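Local coordinates for S-adenosylmethionine tRNA ribosyltransferase (Rhodococcus sp., PDB 2NS0), which is of unknown function, its enzyme name being an unproven assignment, but has a helix-turn-helix-related fold and may bind nucleic acid, at residues A23-P27 and S28-R32; R40-M43 and E44-R47; M1-D5 and R6-E10. All blocks are in the same frame, centred on the assembly; numbering follows the deposited sequence.

Interaction 1 (A23-P27 and S28-R32); sequences ASICP and SDVAR
Helix 27-34 starts at an N-cap closed by a hydrophobic staple, at the second helix of what looks like a winged helix-turn-helix domain. C26 is the N-cap residue, and the residue flanking it on the loop side, I25, meets V30 four places into the helix: I25 CD1 lies 3.7 Å from V30 CG2, the two side chains crossing at about a right angle. The staple points inward, where I25 also packs on L15 and L16 of helix 5-18. The polar half of the cap belongs to D29. With CG anti to the carbonyl carbon (chi1 -73°), its carboxylate turns back towards the loop, and C26 N donates to D29 OD2 over 3.1 Å, striking the oxygen from above the carboxylate plane. In return D29 N binds C26 O at 3.0 Å, a bent bond whose donor stands well above the carbonyl plane. R19 forms a weak, long ion pair with the same OD2. Regular helical bonding starts one residue later, with A31 N to P27 O at 3.0 Å. Beside the cap, the thiol of C26 faces the hydroxyl of S28, with SG 3.5 Å from S28 OG and 3.6 Å from D29 OD2.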
loop_
_atom_site.group_PDB
_atom_site.type_symbol
_atom_site.label_atom_id
_atom_site.label_comp_id
_atom_site.label_asym_id
_atom_site.label_seq_id
_atom_site.Cartn_x
_atom_site.Cartn_y
_atom_site.Cartn_z
ATOM N N ALA A 23 -7.397 -4.112 -10.273
ATOM C CA ALA A 23 -6.429 -4.900 -9.491
ATOM C C ALA A 23 -5.976 -4.228 -8.189
ATOM O O ALA A 23 -6.217 -3.041 -7.948
ATOM C CB ALA A 23 -5.222 -5.274 -10.337
ATOM N N SER A 24 -5.334 -5.013 -7.330
ATOM C CA SER A 24 -4.820 -4.494 -6.097
ATOM C C SER A 24 -3.513 -5.203 -5.747
ATOM O O SER A 24 -3.129 -6.184 -6.395
ATOM C CB SER A 24 -5.844 -4.652 -4.982
ATOM O OG SER A 24 -5.949 -6.014 -4.626
ATOM N N ILE A 25 -2.820 -4.640 -4.742
ATOM C CA ILE A 25 -1.580 -5.157 -4.204
ATOM C C ILE A 25 -1.796 -5.276 -2.728
ATOM O O ILE A 25 -2.793 -4.796 -2.207
ATOM C CB ILE A 25 -0.315 -4.245 -4.502
ATOM C CG1 ILE A 25 -0.453 -2.837 -3.885
ATOM C CG2 ILE A 25 -0.005 -4.221 -6.023
ATOM C CD1 ILE A 25 0.809 -1.973 -3.986
ATOM N N CYS A 26 -0.862 -5.935 -2.060
ATOM C CA CYS A 26 -0.904 -6.034 -0.609
ATOM C C CYS A 26 0.389 -5.407 -0.089
ATOM O O CYS A 26 1.353 -5.177 -0.863
ATOM C CB CYS A 26 -1.036 -7.506 -0.172
ATOM S SG CYS A 26 0.281 -8.566 -0.796
ATOM N N PRO A 27 0.412 -5.072 1.203
ATOM C CA PRO A 27 1.611 -4.462 1.806
ATOM C C PRO A 27 2.904 -5.289 1.597
ATOM O O PRO A 27 3.952 -4.721 1.344
ATOM C CB PRO A 27 1.264 -4.399 3.309
ATOM C CG PRO A 27 -0.225 -4.357 3.353
ATOM C CD PRO A 27 -0.712 -5.181 2.150
ATOM N N SER A 28 2.832 -6.612 1.675
ATOM C CA SER A 28 4.031 -7.411 1.420
ATOM C C SER A 28 4.589 -7.256 -0.003
ATOM O O SER A 28 5.784 -7.402 -0.184
ATOM C CB SER A 28 3.867 -8.896 1.833
ATOM O OG SER A 28 3.093 -9.679 0.909
ATOM N N ASP A 29 3.748 -6.958 -0.995
ATOM C CA ASP A 29 4.230 -6.708 -2.362
ATOM C C ASP A 29 5.160 -5.476 -2.366
ATOM O O ASP A 29 6.192 -5.474 -3.038
ATOM C CB ASP A 29 3.067 -6.396 -3.329
ATOM C CG ASP A 29 2.205 -7.622 -3.684
ATOM O OD1 ASP A 29 2.659 -8.792 -3.624
ATOM O OD2 ASP A 29 1.048 -7.395 -4.062
ATOM N N VAL A 30 4.759 -4.414 -1.659
ATOM C CA VAL A 30 5.580 -3.211 -1.481
ATOM C C VAL A 30 6.861 -3.532 -0.683
ATOM O O VAL A 30 7.956 -3.222 -1.116
ATOM C CB VAL A 30 4.760 -2.071 -0.758
ATOM C CG1 VAL A 30 5.508 -0.699 -0.822
ATOM C CG2 VAL A 30 3.380 -1.944 -1.331
ATOM N N ALA A 31 6.728 -4.118 0.509
ATOM C CA ALA A 31 7.887 -4.415 1.352
ATOM C C ALA A 31 8.920 -5.271 0.601
ATOM O O ALA A 31 10.104 -4.998 0.715
ATOM C CB ALA A 31 7.474 -5.074 2.633
ATOM N N ARG A 32 8.469 -6.261 -0.176
ATOM C CA ARG A 32 9.360 -7.164 -0.898
ATOM C C ARG A 32 10.016 -6.399 -2.037
ATOM O O ARG A 32 11.144 -6.662 -2.389
ATOM C CB ARG A 32 8.637 -8.388 -1.492
ATOM C CG ARG A 32 8.317 -9.579 -0.526
ATOM C CD ARG A 32 7.661 -10.869 -1.246
ATOM N NE ARG A 32 7.290 -11.909 -0.262
ATOM C CZ ARG A 32 8.135 -12.821 0.266
ATOM N NH1 ARG A 32 9.437 -12.905 -0.084
ATOM N NH2 ARG A 32 7.682 -13.698 1.146
#

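Interaction 2 (R40-M43 and E44-R47)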
loop_
_atom_site.group_PDB
_atom_site.type_symbol
_atom_site.label_atom_id
_atom_site.label_comp_id
_atom_site.label_asym_id
_atom_site.label_seq_id
_atom_site.Cartn_x
_atom_site.Cartn_y
_atom_site.Cartn_z
ATOM N N ARG A 40 9.790 -7.940 6.280
ATOM C CA ARG A 40 8.811 -7.929 7.392
ATOM C C ARG A 40 8.892 -6.644 8.220
ATOM O O ARG A 40 7.863 -6.126 8.653
ATOM C CB ARG A 40 8.893 -9.172 8.324
ATOM C CG ARG A 40 8.234 -10.418 7.715
ATOM C CD ARG A 40 8.110 -11.644 8.641
ATOM N NE ARG A 40 6.710 -11.882 8.954
ATOM C CZ ARG A 40 5.831 -12.490 8.153
ATOM N NH1 ARG A 40 6.196 -12.975 6.973
ATOM N NH2 ARG A 40 4.563 -12.621 8.544
ATOM N N PRO A 41 10.117 -6.129 8.454
ATOM C CA PRO A 41 10.170 -4.880 9.198
ATOM C C PRO A 41 9.529 -3.673 8.486
ATOM O O PRO A 41 9.243 -2.649 9.121
ATOM C CB PRO A 41 11.662 -4.674 9.399
ATOM C CG PRO A 41 12.255 -6.068 9.275
ATOM C CD PRO A 41 11.467 -6.623 8.153
ATOM N N LEU A 42 9.305 -3.774 7.195
ATOM C CA LEU A 42 8.639 -2.679 6.469
ATOM C C LEU A 42 7.110 -2.697 6.500
ATOM O O LEU A 42 6.498 -1.805 5.960
ATOM C CB LEU A 42 9.145 -2.592 5.024
ATOM C CG LEU A 42 10.604 -2.165 4.996
ATOM C CD1 LEU A 42 11.038 -2.109 3.561
ATOM C CD2 LEU A 42 10.768 -0.818 5.618
HETATM N N MSE A 43 6.515 -3.688 7.162
HETATM C CA MSE A 43 5.063 -3.846 7.160
HETATM C C MSE A 43 4.306 -2.640 7.734
HETATM O O MSE A 43 3.418 -2.104 7.072
HETATM C CB MSE A 43 4.632 -5.150 7.845
HETATM C CG MSE A 43 4.961 -6.424 7.078
HETATM SE SE MSE A 43 4.022 -6.557 5.327
HETATM C CE MSE A 43 5.081 -5.338 4.324
ATOM N N GLU A 44 4.654 -2.189 8.938
ATOM C CA GLU A 44 3.993 -0.977 9.472
ATOM C C GLU A 44 4.345 0.314 8.689
ATOM O O GLU A 44 3.459 1.091 8.411
ATOM C CB GLU A 44 4.195 -0.822 10.990
ATOM C CG GLU A 44 3.602 -2.002 11.779
ATOM C CD GLU A 44 2.103 -2.199 11.504
ATOM O OE1 GLU A 44 1.329 -1.276 11.845
ATOM O OE2 GLU A 44 1.702 -3.254 10.935
ATOM N N PRO A 45 5.629 0.554 8.353
ATOM C CA PRO A 45 5.902 1.661 7.420
ATOM C C PRO A 45 5.071 1.662 6.108
ATOM O O PRO A 45 4.632 2.735 5.658
ATOM C CB PRO A 45 7.412 1.505 7.137
ATOM C CG PRO A 45 7.945 0.924 8.388
ATOM C CD PRO A 45 6.891 -0.056 8.842
ATOM N N VAL A 46 4.839 0.483 5.515
ATOM C CA VAL A 46 4.057 0.382 4.279
ATOM C C VAL A 46 2.603 0.743 4.537
ATOM O O VAL A 46 1.990 1.426 3.730
ATOM C CB VAL A 46 4.142 -1.028 3.614
ATOM C CG1 VAL A 46 3.051 -1.167 2.611
ATOM C CG2 VAL A 46 5.488 -1.248 2.888
ATOM N N ARG A 47 2.031 0.285 5.652
ATOM C CA ARG A 47 0.676 0.724 6.074
ATOM C C ARG A 47 0.552 2.221 6.267
ATOM O O ARG A 47 -0.470 2.813 5.888
ATOM C CB ARG A 47 0.217 0.004 7.340
ATOM C CG ARG A 47 0.023 -1.483 7.111
ATOM C CD ARG A 47 -0.575 -2.174 8.348
ATOM N NE ARG A 47 -1.181 -3.469 8.025
ATOM C CZ ARG A 47 -2.472 -3.795 8.214
ATOM N NH1 ARG A 47 -3.362 -2.938 8.728
ATOM N NH2 ARG A 47 -2.894 -4.998 7.887
HETATM O O HOH W 1 6.805 -3.368 10.501
#
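P45 enters the first turn of helix 43-55 with a ring carbon where other residues carry an N-H, and the contact is built around that substitute. P45 N carries no hydrogen for P41 O four residues back, and the ring CD lies there instead, 3.4 Å from L42 O and close to P41 O as well. A water joins P41 to the residue before the proline: it accepts from E44 N at 2.9 Å and donates, weakly, to P41 O. Upstream, a 3-10 turn at 40-42 feeds the helix, and L42 O collects its first regular bond, from V46 N at 2.9 Å.

V46 uses its two methyls differently. CG1 is anti to the backbone N (chi1 164°), which leaves CG2 beside that N and 3.3 Å from L42 O. The side chain of the selenomethionine M43, bent at both chi2 (-63°) and chi3 (76°), packs on P27 and A31 of helix 27-34, although the placing of its last carbon, CE, is doubtful. In R47, CG passes 3.5 Å from M43 O, the carbonyl that also receives R47 N at 3.1 Å, while the guanidinium travels on to P70 O, with weak bonds to A73 O and G75 O.

The chemistry divides by face. Apolar L42, M43, P45 and V46 turn to the other helices, L42 on A31 and V34 of helix 27-34, P45 and V46 on L8 of helix 5-18. On the outer side water joins E44 N and P41 O, and R47 ties the helix start to the loop between strands 66-67 and 78-81.

Interaction 3 (M1-D5 and R6-E10); sequences MTVSD and RELEE. With EDO (1,2-ethanediol), chain B.
S4 N meets E7 OE2 from above the carboxylate plane, 63° out of it, at 3.2 Å. This hydrogen bond is one half of a capping box at the start of helix 5-18; in the other, E7 N donates to S4 OG at 3.0 Å. S4 is the N-cap residue, and its OG lies between its own backbone N and carbonyl carbon (chi1 67°), a setting that directs the oxygen at the first turn. E7 pays for its part with a chi1 of -94°, away from the staggered value, before its chain runs out extended beyond CG.

A hydrophobic staple runs alongside. V3, just ahead of the N-cap, sets CG1 3.7 Å from L8 CD2, and the same methyl lies 3.3 Å from E7 OE1, the valine and glutamate side chains crossing at about a right angle. V34 of helix 27-34 packs against both V3 and L8, and L8 also packs on P45, V46 and A49 of helix 43-55, so the staple faces the neighbouring helices.

Farther round the turn, E9 N bonds to D5 O at 3.0 Å, and the aliphatic part of E9 rests against that oxygen. E9 OE2 forms a salt bridge with R52 of helix 43-55, and D5 OD1 has a long, weak pairing with the same arginine, which may temper the like charges of D5 and E9. At the chain terminus a 1,2-ethanediol, probably from the crystallisation liquor, hydrogen-bonds through its O1 to T2 OG1 at 2.7 Å.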
loop_
_atom_site.group_PDB
_atom_site.type_symbol
_atom_site.label_atom_id
_atom_site.label_comp_id
_atom_site.label_asym_id
_atom_site.label_seq_id
_atom_site.Cartn_x
_atom_site.Cartn_y
_atom_site.Cartn_z
HETATM N N MSE A 1 14.652 4.592 8.493
HETATM C CA MSE A 1 15.982 3.937 8.768
HETATM C C MSE A 1 16.615 3.363 7.503
HETATM O O MSE A 1 17.745 3.701 7.166
HETATM C CB MSE A 1 15.880 2.828 9.818
HETATM C CG MSE A 1 16.133 3.253 11.252
HETATM SE SE MSE A 1 16.786 1.761 12.436
HETATM C CE MSE A 1 18.643 1.566 11.814
ATOM N N THR A 2 15.892 2.496 6.799
ATOM C CA THR A 2 16.423 1.900 5.575
ATOM C C THR A 2 15.681 2.344 4.312
ATOM O O THR A 2 16.227 2.262 3.207
ATOM C CB THR A 2 16.453 0.352 5.664
ATOM O OG1 THR A 2 15.132 -0.150 5.886
ATOM C CG2 THR A 2 17.370 -0.103 6.794
ATOM N N VAL A 3 14.429 2.787 4.488
ATOM C CA VAL A 3 13.550 3.239 3.383
ATOM C C VAL A 3 12.829 4.529 3.805
ATOM O O VAL A 3 12.348 4.624 4.915
ATOM C CB VAL A 3 12.507 2.144 2.920
ATOM C CG1 VAL A 3 11.939 2.484 1.592
ATOM C CG2 VAL A 3 13.124 0.754 2.790
ATOM N N SER A 4 12.801 5.537 2.942
ATOM C CA SER A 4 12.089 6.805 3.249
ATOM C C SER A 4 10.610 6.650 2.980
ATOM O O SER A 4 10.207 5.795 2.189
ATOM C CB SER A 4 12.644 7.963 2.413
ATOM O OG SER A 4 12.337 7.747 1.046
ATOM N N ASP A 5 9.800 7.465 3.642
ATOM C CA ASP A 5 8.379 7.568 3.342
ATOM C C ASP A 5 8.111 7.741 1.860
ATOM O O ASP A 5 7.269 7.050 1.299
ATOM C CB ASP A 5 7.800 8.770 4.063
ATOM C CG ASP A 5 7.794 8.585 5.565
ATOM O OD1 ASP A 5 8.159 7.455 5.997
ATOM O OD2 ASP A 5 7.434 9.570 6.296
ATOM N N ARG A 6 8.811 8.680 1.244
ATOM C CA ARG A 6 8.719 8.943 -0.196
ATOM C C ARG A 6 9.004 7.686 -1.038
ATOM O O ARG A 6 8.319 7.408 -2.021
ATOM C CB ARG A 6 9.698 10.054 -0.570
ATOM C CG ARG A 6 9.553 10.532 -2.002
ATOM C CD ARG A 6 10.105 11.961 -2.182
ATOM N NE ARG A 6 11.565 11.951 -2.294
ATOM C CZ ARG A 6 12.342 13.030 -2.461
ATOM N NH1 ARG A 6 11.811 14.249 -2.552
ATOM N NH2 ARG A 6 13.667 12.879 -2.534
ATOM N N GLU A 7 10.027 6.925 -0.670
ATOM C CA GLU A 7 10.350 5.707 -1.393
ATOM C C GLU A 7 9.202 4.691 -1.363
ATOM O O GLU A 7 8.964 3.999 -2.340
ATOM C CB GLU A 7 11.559 5.030 -0.773
ATOM C CG GLU A 7 12.918 5.315 -1.338
ATOM C CD GLU A 7 13.941 4.439 -0.600
ATOM O OE1 GLU A 7 14.015 3.198 -0.922
ATOM O OE2 GLU A 7 14.582 4.960 0.351
ATOM N N LEU A 8 8.562 4.555 -0.201
ATOM C CA LEU A 8 7.484 3.616 -0.030
ATOM C C LEU A 8 6.283 4.070 -0.838
ATOM O O LEU A 8 5.615 3.244 -1.483
ATOM C CB LEU A 8 7.105 3.479 1.442
ATOM C CG LEU A 8 8.200 2.810 2.301
ATOM C CD1 LEU A 8 7.885 2.784 3.801
ATOM C CD2 LEU A 8 8.389 1.411 1.807
ATOM N N GLU A 9 6.019 5.380 -0.798
ATOM C CA GLU A 9 4.941 5.927 -1.579
ATOM C C GLU A 9 5.116 5.661 -3.070
ATOM O O GLU A 9 4.162 5.277 -3.745
ATOM C CB GLU A 9 4.706 7.404 -1.253
ATOM C CG GLU A 9 4.065 7.610 0.153
ATOM C CD GLU A 9 4.224 9.049 0.667
ATOM O OE1 GLU A 9 4.341 9.971 -0.178
ATOM O OE2 GLU A 9 4.269 9.260 1.900
ATOM N N GLU A 10 6.327 5.876 -3.570
ATOM C CA GLU A 10 6.667 5.704 -4.995
ATOM C C GLU A 10 6.571 4.254 -5.385
ATOM O O GLU A 10 6.160 3.937 -6.478
ATOM C CB GLU A 10 8.087 6.237 -5.273
ATOM C CG GLU A 10 8.798 5.637 -6.520
ATOM C CD GLU A 10 8.112 5.940 -7.855
ATOM O OE1 GLU A 10 7.086 6.654 -7.856
ATOM O OE2 GLU A 10 8.606 5.461 -8.926
HETATM C C1 EDO B . 12.847 1.584 7.957
HETATM O O1 EDO B . 13.880 0.604 8.128
HETATM C C2 EDO B . 11.845 1.407 9.102
HETATM O O2 EDO B . 12.323 2.116 10.261
#

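Along the chain, interaction 3 comes first, then interaction 1, then interaction 2, and each lies at the start of one helix of the three-helix part: 5-18, 27-34 and 43-55. Their centres form a compact triangle, about 11 Å between interactions 1 and 2, about 10 Å between 2 and 3, and about 14 Å between 1 and 3. P27 CA meets V46 CG1 at 3.7 Å, and P45 CB meets L8 CD1 at 3.6 Å; interactions 1 and 3 meet more loosely, V30 CG1 lying 4.0 Å from L8 O. Three helix starts thus contribute to one apolar core. With the three-stranded antiparallel sheet that follows, this order is consistent with a winged helix-turn-helix domain.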